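Local coordinates for protein mandelate racemase/muconate lactonizing enzyme (Roseovarius nubinhibens, PDB 2QDD) that binds magnesium and, as a member of the enolase superfamily, probably catalyses a racemase- or lactonizing-type reaction on a substrate not yet known, at residues 151-156 / 162-167; 181-186 / 191-196. All coordinates share one frame; numbering follows the deposited sequence.

Contact 1: 151-156 / 162-167; sequences GLIAEA and RTHSAK
A chi1 of -49° sets CG of H164 anti to its carbonyl carbon, beside the backbone N, and the imidazole rises from strand 163-167 to meet A156 and I153 on helix 146-159. The second torsion, -73°, turns the ring so that its ND1-CE1 side reaches A156, whose CB sits 3.9 Å from CE1 in an oblique approach. I153 comes over one face: its CG2 methyl is 4.4 Å from NE2 of H164, a loose contact, and I153 O lies 4.1 Å from CE1 of H164. The two residues are one helical turn apart, so both can look onto the same ring. Both ring nitrogens have partners beyond the two segments, ND1 with S139 OG and NE2 with H191 ND1, and these two bonds fix the rotation of the imidazole. The H164 and H191 rings lie nearly coplanar, end on, joined by the second bond. This is the return half of a beta-alpha-beta unit of the barrel domain, the helix lying against the strand that follows it. Chemically, then, the contact between these two segments is van der Waals packing: a buried polar ring spends its nitrogens on neighbours, and the methyls of A156 and I153 pack against part of it.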
ATOM      1  N   GLY A 151      -7.445  12.164 -44.569  1.00 60.90           N
ATOM      2  CA  GLY A 151      -8.431  12.308 -45.641  1.00 58.84           C
ATOM      3  C   GLY A 151      -9.808  11.785 -45.271  1.00 57.06           C
ATOM      4  O   GLY A 151     -10.821  12.409 -45.598  1.00 57.11           O
ATOM      5  N   LEU A 152      -9.843  10.638 -44.589  1.00 52.96           N
ATOM      6  CA  LEU A 152     -11.078  10.085 -44.028  1.00 54.21           C
ATOM      7  C   LEU A 152     -11.719  10.974 -42.954  1.00 50.81           C
ATOM      8  O   LEU A 152     -12.941  10.978 -42.803  1.00 52.36           O
ATOM      9  CB  LEU A 152     -10.838   8.680 -43.462  1.00 55.41           C
ATOM     10  CG  LEU A 152     -10.701   7.491 -44.421  1.00 55.34           C
ATOM     11  CD1 LEU A 152     -10.107   6.294 -43.692  1.00 57.51           C
ATOM     12  CD2 LEU A 152     -12.035   7.115 -45.064  1.00 59.51           C
ATOM     13  N   ILE A 153     -10.885  11.712 -42.222  1.00 48.85           N
ATOM     14  CA  ILE A 153     -11.332  12.644 -41.178  1.00 48.16           C
ATOM     15  C   ILE A 153     -12.001  13.882 -41.789  1.00 48.96           C
ATOM     16  O   ILE A 153     -13.064  14.315 -41.325  1.00 44.70           O
ATOM     17  CB  ILE A 153     -10.152  13.021 -40.214  1.00 47.11           C
ATOM     18  CG1 ILE A 153      -9.991  11.948 -39.131  1.00 38.76           C
ATOM     19  CG2 ILE A 153     -10.330  14.405 -39.575  1.00 41.21           C
ATOM     20  CD1 ILE A 153      -8.641  11.967 -38.441  1.00 32.69           C
ATOM     21  N   ALA A 154     -11.385  14.422 -42.843  1.00 52.80           N
ATOM     22  CA  ALA A 154     -11.956  15.528 -43.622  1.00 56.38           C
ATOM     23  C   ALA A 154     -13.272  15.148 -44.311  1.00 55.38           C
ATOM     24  O   ALA A 154     -14.186  15.973 -44.418  1.00 57.05           O
ATOM     25  CB  ALA A 154     -10.943  16.042 -44.639  1.00 55.77           C
ATOM     26  N   GLU A 155     -13.355  13.895 -44.761  1.00 53.05           N
ATOM     27  CA  GLU A 155     -14.595  13.298 -45.250  1.00 57.78           C
ATOM     28  C   GLU A 155     -15.672  13.225 -44.160  1.00 54.50           C
ATOM     29  O   GLU A 155     -16.838  13.537 -44.413  1.00 55.59           O
ATOM     30  CB  GLU A 155     -14.308  11.903 -45.809  1.00 57.46           C
ATOM     31  CG  GLU A 155     -15.374  11.354 -46.741  1.00 69.58           C
ATOM     32  CD  GLU A 155     -15.067   9.939 -47.210  1.00 71.36           C
ATOM     33  OE1 GLU A 155     -15.891   9.033 -46.946  1.00 79.67           O
ATOM     34  OE2 GLU A 155     -14.005   9.731 -47.841  1.00 78.21           O
ATOM     35  N   ALA A 156     -15.266  12.821 -42.958  1.00 52.17           N
ATOM     36  CA  ALA A 156     -16.176  12.681 -41.818  1.00 48.49           C
ATOM     37  C   ALA A 156     -16.676  14.028 -41.319  1.00 45.27           C
ATOM     38  O   ALA A 156     -17.845  14.163 -40.951  1.00 41.78           O
ATOM     39  CB  ALA A 156     -15.497  11.915 -40.690  1.00 48.62           C
ATOM     40  N   ARG A 162     -17.998  15.584 -35.450  1.00 35.66           N
ATOM     41  CA  ARG A 162     -17.043  16.437 -34.735  1.00 39.27           C
ATOM     42  C   ARG A 162     -16.195  15.644 -33.740  1.00 38.72           C
ATOM     43  O   ARG A 162     -15.277  16.185 -33.132  1.00 42.19           O
ATOM     44  CB  ARG A 162     -17.763  17.581 -34.017  1.00 40.95           C
ATOM     45  CG  ARG A 162     -18.696  18.387 -34.900  1.00 46.31           C
ATOM     46  CD  ARG A 162     -19.053  19.715 -34.273  1.00 59.14           C
ATOM     47  NE  ARG A 162     -18.231  20.798 -34.804  1.00 60.50           N
ATOM     48  CZ  ARG A 162     -17.331  21.474 -34.099  1.00 60.63           C
ATOM     49  NH1 ARG A 162     -17.127  21.185 -32.818  1.00 61.75           N
ATOM     50  NH2 ARG A 162     -16.633  22.444 -34.676  1.00 59.45           N
ATOM     51  N   THR A 163     -16.517  14.364 -33.571  1.00 38.15           N
ATOM     52  CA  THR A 163     -15.722  13.457 -32.753  1.00 39.13           C
ATOM     53  C   THR A 163     -15.362  12.245 -33.603  1.00 39.04           C
ATOM     54  O   THR A 163     -16.181  11.755 -34.374  1.00 38.85           O
ATOM     55  CB  THR A 163     -16.480  13.027 -31.475  1.00 41.62           C
ATOM     56  OG1 THR A 163     -17.089  14.175 -30.874  1.00 47.52           O
ATOM     57  CG2 THR A 163     -15.528  12.388 -30.455  1.00 45.65           C
ATOM     58  N   HIS A 164     -14.119  11.790 -33.480  1.00 37.88           N
ATOM     59  CA  HIS A 164     -13.573  10.775 -34.368  1.00 39.49           C
ATOM     60  C   HIS A 164     -12.865   9.686 -33.570  1.00 43.42           C
ATOM     61  O   HIS A 164     -12.025   9.972 -32.715  1.00 37.63           O
ATOM     62  CB  HIS A 164     -12.611  11.403 -35.386  1.00 41.86           C
ATOM     63  CG  HIS A 164     -13.168  12.609 -36.077  1.00 45.72           C
ATOM     64  ND1 HIS A 164     -14.150  12.528 -37.040  1.00 44.00           N
ATOM     65  CD2 HIS A 164     -12.900  13.927 -35.923  1.00 46.36           C
ATOM     66  CE1 HIS A 164     -14.454  13.742 -37.459  1.00 41.01           C
ATOM     67  NE2 HIS A 164     -13.709  14.609 -36.798  1.00 42.52           N
ATOM     68  N   SER A 165     -13.223   8.439 -33.856  1.00 39.63           N
ATOM     69  CA  SER A 165     -12.513   7.285 -33.334  1.00 35.54           C
ATOM     70  C   SER A 165     -11.527   6.792 -34.388  1.00 35.19           C
ATOM     71  O   SER A 165     -11.917   6.128 -35.346  1.00 32.55           O
ATOM     72  CB  SER A 165     -13.508   6.181 -32.968  1.00 35.12           C
ATOM     73  OG  SER A 165     -12.952   5.285 -32.029  1.00 46.53           O
ATOM     74  N   ALA A 166     -10.255   7.137 -34.207  1.00 32.81           N
ATOM     75  CA  ALA A 166      -9.188   6.676 -35.085  1.00 34.68           C
ATOM     76  C   ALA A 166      -8.658   5.319 -34.635  1.00 37.43           C
ATOM     77  O   ALA A 166      -8.180   5.166 -33.510  1.00 39.00           O
ATOM     78  CB  ALA A 166      -8.067   7.701 -35.136  1.00 33.12           C
ATOM     79  N   LYS A 167      -8.751   4.334 -35.521  1.00 42.83           N
ATOM     80  CA  LYS A 167      -8.398   2.957 -35.188  1.00 44.12           C
ATOM     81  C   LYS A 167      -6.920   2.702 -35.484  1.00 47.19           C
ATOM     82  O   LYS A 167      -6.499   2.692 -36.643  1.00 47.69           O
ATOM     83  CB  LYS A 167      -9.285   1.967 -35.949  1.00 42.49           C
ATOM     84  CG  LYS A 167     -10.766   2.310 -35.957  1.00 46.90           C
ATOM     85  CD  LYS A 167     -11.477   1.813 -34.712  1.00 51.14           C
ATOM     86  CE  LYS A 167     -12.814   2.522 -34.533  1.00 51.22           C
ATOM     87  NZ  LYS A 167     -13.484   2.120 -33.263  1.00 62.68           N
TER

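Contact 2: 181-186 / 191-196; sequences EAISAG and HRVTFD
This is the helix-to-strand half of a beta-alpha-beta unit of the modified TIM barrel: helix 173-185 packs onto strand 192-196, nearly antiparallel, the short axes at 159° and 9.5 Å apart. I183 carries the contact. Its CG2, placed anti to the backbone N, reaches both V193 and F195 on the strand: that methyl is 3.8 Å from V193 CG1 and 3.7 Å from F195 CE2. The phenyl ring meets the methyl obliquely, and the two side chains lie alongside each other, pointing opposite ways. S184 N lies at the edge of the F195 ring, near its plane and 4.3 Å from CZ, while S184 OG is hydrogen-bonded to D217. Were F195 replaced by an alanine, CB and CG2 of I183 would probably lose the ring they rest on, and a gap would open between helix and strand. V193 and F195 face the helix; D196, a magnesium ligand of this protein though no metal is bound to this chain, is on the alternate side of the strand, paired with K167 and close to E220. Such alternation, apolar residues to the outer helix and a metal-binding carboxylate at the strand's C-terminal end, is typical of the enolase-superfamily barrel.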
ATOM      1  N   GLU A 181       0.750  11.243 -34.405  1.00 44.85           N
ATOM      2  CA  GLU A 181       1.268  12.608 -34.519  1.00 50.46           C
ATOM      3  C   GLU A 181       0.710  13.394 -35.707  1.00 51.44           C
ATOM      4  O   GLU A 181       0.594  14.616 -35.635  1.00 54.38           O
ATOM      5  CB  GLU A 181       2.801  12.636 -34.522  1.00 50.58           C
ATOM      6  CG  GLU A 181       3.452  12.167 -33.221  1.00 54.99           C
ATOM      7  CD  GLU A 181       3.534  13.238 -32.132  1.00 61.93           C
ATOM      8  OE1 GLU A 181       4.658  13.498 -31.647  1.00 61.98           O
ATOM      9  OE2 GLU A 181       2.488  13.805 -31.741  1.00 57.43           O
ATOM     10  N   ALA A 182       0.356  12.694 -36.784  1.00 50.61           N
ATOM     11  CA  ALA A 182      -0.286  13.330 -37.936  1.00 52.86           C
ATOM     12  C   ALA A 182      -1.742  13.692 -37.648  1.00 51.13           C
ATOM     13  O   ALA A 182      -2.168  14.818 -37.913  1.00 54.47           O
ATOM     14  CB  ALA A 182      -0.186  12.443 -39.175  1.00 50.27           C
ATOM     15  N   ILE A 183      -2.486  12.732 -37.099  1.00 48.28           N
ATOM     16  CA  ILE A 183      -3.923  12.871 -36.840  1.00 45.68           C
ATOM     17  C   ILE A 183      -4.218  13.940 -35.779  1.00 47.70           C
ATOM     18  O   ILE A 183      -5.159  14.734 -35.924  1.00 49.85           O
ATOM     19  CB  ILE A 183      -4.554  11.500 -36.450  1.00 41.51           C
ATOM     20  CG1 ILE A 183      -4.681  10.598 -37.682  1.00 38.69           C
ATOM     21  CG2 ILE A 183      -5.913  11.672 -35.802  1.00 44.28           C
ATOM     22  CD1 ILE A 183      -5.015   9.159 -37.351  1.00 36.56           C
ATOM     23  N   SER A 184      -3.398  13.968 -34.733  1.00 47.06           N
ATOM     24  CA  SER A 184      -3.556  14.929 -33.646  1.00 50.83           C
ATOM     25  C   SER A 184      -3.222  16.361 -34.072  1.00 53.65           C
ATOM     26  O   SER A 184      -3.871  17.309 -33.626  1.00 55.22           O
ATOM     27  CB  SER A 184      -2.704  14.520 -32.446  1.00 48.61           C
ATOM     28  OG  SER A 184      -3.105  15.200 -31.271  1.00 52.92           O
ATOM     29  N   ALA A 185      -2.219  16.508 -34.937  1.00 55.82           N
ATOM     30  CA  ALA A 185      -1.801  17.826 -35.415  1.00 59.36           C
ATOM     31  C   ALA A 185      -2.628  18.338 -36.598  1.00 61.43           C
ATOM     32  O   ALA A 185      -2.640  19.540 -36.875  1.00 65.66           O
ATOM     33  CB  ALA A 185      -0.321  17.826 -35.756  1.00 60.56           C
ATOM     34  N   GLY A 186      -3.320  17.431 -37.285  1.00 60.29           N
ATOM     35  CA  GLY A 186      -4.099  17.790 -38.468  1.00 60.07           C
ATOM     36  C   GLY A 186      -5.606  17.697 -38.301  1.00 62.79           C
ATOM     37  O   GLY A 186      -6.335  17.551 -39.286  1.00 64.44           O
ATOM     38  N   HIS A 191     -12.735  19.904 -33.200  1.00 44.70           N
ATOM     39  CA  HIS A 191     -12.920  18.464 -33.361  1.00 46.73           C
ATOM     40  C   HIS A 191     -12.092  17.674 -32.338  1.00 45.18           C
ATOM     41  O   HIS A 191     -11.071  18.168 -31.849  1.00 45.32           O
ATOM     42  CB  HIS A 191     -12.562  18.034 -34.790  1.00 47.05           C
ATOM     43  CG  HIS A 191     -13.535  18.507 -35.830  1.00 53.00           C
ATOM     44  ND1 HIS A 191     -14.261  17.641 -36.618  1.00 59.29           N
ATOM     45  CD2 HIS A 191     -13.892  19.755 -36.217  1.00 54.46           C
ATOM     46  CE1 HIS A 191     -15.028  18.334 -37.441  1.00 58.09           C
ATOM     47  NE2 HIS A 191     -14.823  19.618 -37.217  1.00 56.14           N
ATOM     48  N   ARG A 192     -12.544  16.460 -32.016  1.00 40.83           N
ATOM     49  CA  ARG A 192     -11.877  15.599 -31.025  1.00 41.09           C
ATOM     50  C   ARG A 192     -11.541  14.228 -31.609  1.00 40.03           C
ATOM     51  O   ARG A 192     -12.355  13.641 -32.321  1.00 39.48           O
ATOM     52  CB  ARG A 192     -12.748  15.402 -29.775  1.00 38.20           C
ATOM     53  CG  ARG A 192     -13.455  16.647 -29.257  1.00 48.27           C
ATOM     54  CD  ARG A 192     -13.318  16.776 -27.755  1.00 61.63           C
ATOM     55  NE  ARG A 192     -11.957  17.142 -27.373  1.00 63.48           N
ATOM     56  CZ  ARG A 192     -11.324  16.683 -26.297  1.00 67.09           C
ATOM     57  NH1 ARG A 192     -11.916  15.828 -25.470  1.00 68.80           N
ATOM     58  NH2 ARG A 192     -10.086  17.080 -26.049  1.00 63.55           N
ATOM     59  N   VAL A 193     -10.347  13.722 -31.294  1.00 39.99           N
ATOM     60  CA  VAL A 193     -10.012  12.315 -31.530  1.00 37.88           C
ATOM     61  C   VAL A 193      -9.912  11.457 -30.271  1.00 37.41           C
ATOM     62  O   VAL A 193      -9.423  11.902 -29.230  1.00 36.85           O
ATOM     63  CB  VAL A 193      -8.740  12.112 -32.395  1.00 39.00           C
ATOM     64  CG1 VAL A 193      -9.046  12.357 -33.856  1.00 50.68           C
ATOM     65  CG2 VAL A 193      -7.585  12.975 -31.915  1.00 37.68           C
ATOM     66  N   THR A 194     -10.395  10.225 -30.392  1.00 33.24           N
ATOM     67  CA  THR A 194     -10.002   9.117 -29.537  1.00 38.89           C
ATOM     68  C   THR A 194      -9.187   8.143 -30.389  1.00 39.14           C
ATOM     69  O   THR A 194      -9.618   7.759 -31.474  1.00 38.32           O
ATOM     70  CB  THR A 194     -11.261   8.403 -28.957  1.00 41.45           C
ATOM     71  OG1 THR A 194     -12.012   9.330 -28.163  1.00 49.55           O
ATOM     72  CG2 THR A 194     -10.889   7.195 -28.092  1.00 44.48           C
ATOM     73  N   PHE A 195      -8.007   7.758 -29.905  1.00 37.47           N
ATOM     74  CA  PHE A 195      -7.241   6.681 -30.527  1.00 31.31           C
ATOM     75  C   PHE A 195      -7.605   5.341 -29.924  1.00 31.12           C
ATOM     76  O   PHE A 195      -7.277   5.060 -28.770  1.00 31.30           O
ATOM     77  CB  PHE A 195      -5.736   6.937 -30.432  1.00 29.51           C
ATOM     78  CG  PHE A 195      -5.288   8.150 -31.189  1.00 32.64           C
ATOM     79  CD1 PHE A 195      -5.056   9.344 -30.527  1.00 26.21           C
ATOM     80  CD2 PHE A 195      -5.118   8.101 -32.568  1.00 25.75           C
ATOM     81  CE1 PHE A 195      -4.649  10.477 -31.221  1.00 37.65           C
ATOM     82  CE2 PHE A 195      -4.711   9.226 -33.274  1.00 36.42           C
ATOM     83  CZ  PHE A 195      -4.477  10.420 -32.600  1.00 33.07           C
ATOM     84  N   ASP A 196      -8.295   4.527 -30.722  1.00 31.56           N
ATOM     85  CA  ASP A 196      -8.811   3.230 -30.293  1.00 36.08           C
ATOM     86  C   ASP A 196      -7.883   2.107 -30.759  1.00 35.02           C
ATOM     87  O   ASP A 196      -7.716   1.861 -31.957  1.00 37.08           O
ATOM     88  CB  ASP A 196     -10.240   3.023 -30.809  1.00 36.31           C
ATOM     89  CG  ASP A 196     -10.855   1.698 -30.363  1.00 50.20           C
ATOM     90  OD1 ASP A 196     -10.371   1.071 -29.389  1.00 50.06           O
ATOM     91  OD2 ASP A 196     -11.851   1.282 -30.995  1.00 62.78           O
TER

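Overall arrangement
Following the chain from the N terminus, strand 135-141 leads to helix 146-159; the helix ends, and residues 160-162 turn the chain into strand 163-167, which closes contact 1. Helix 173-185 comes next, and residues 186-191 lead it into strand 192-196 to close contact 2. The two contacts follow in series, neither nesting nor crossing, with centres about 8 Å apart. They are stitched together sheetwise: H164 N lies 2.8 Å from R192 O and H164 O 2.8 Å from T194 N, both probable hydrogen bonds between neighbouring parallel strands. Outside the sheet, I153 and I183 touch, joining the two helices. Two successive beta-alpha-beta units that share strand 163-167 are thus tied together.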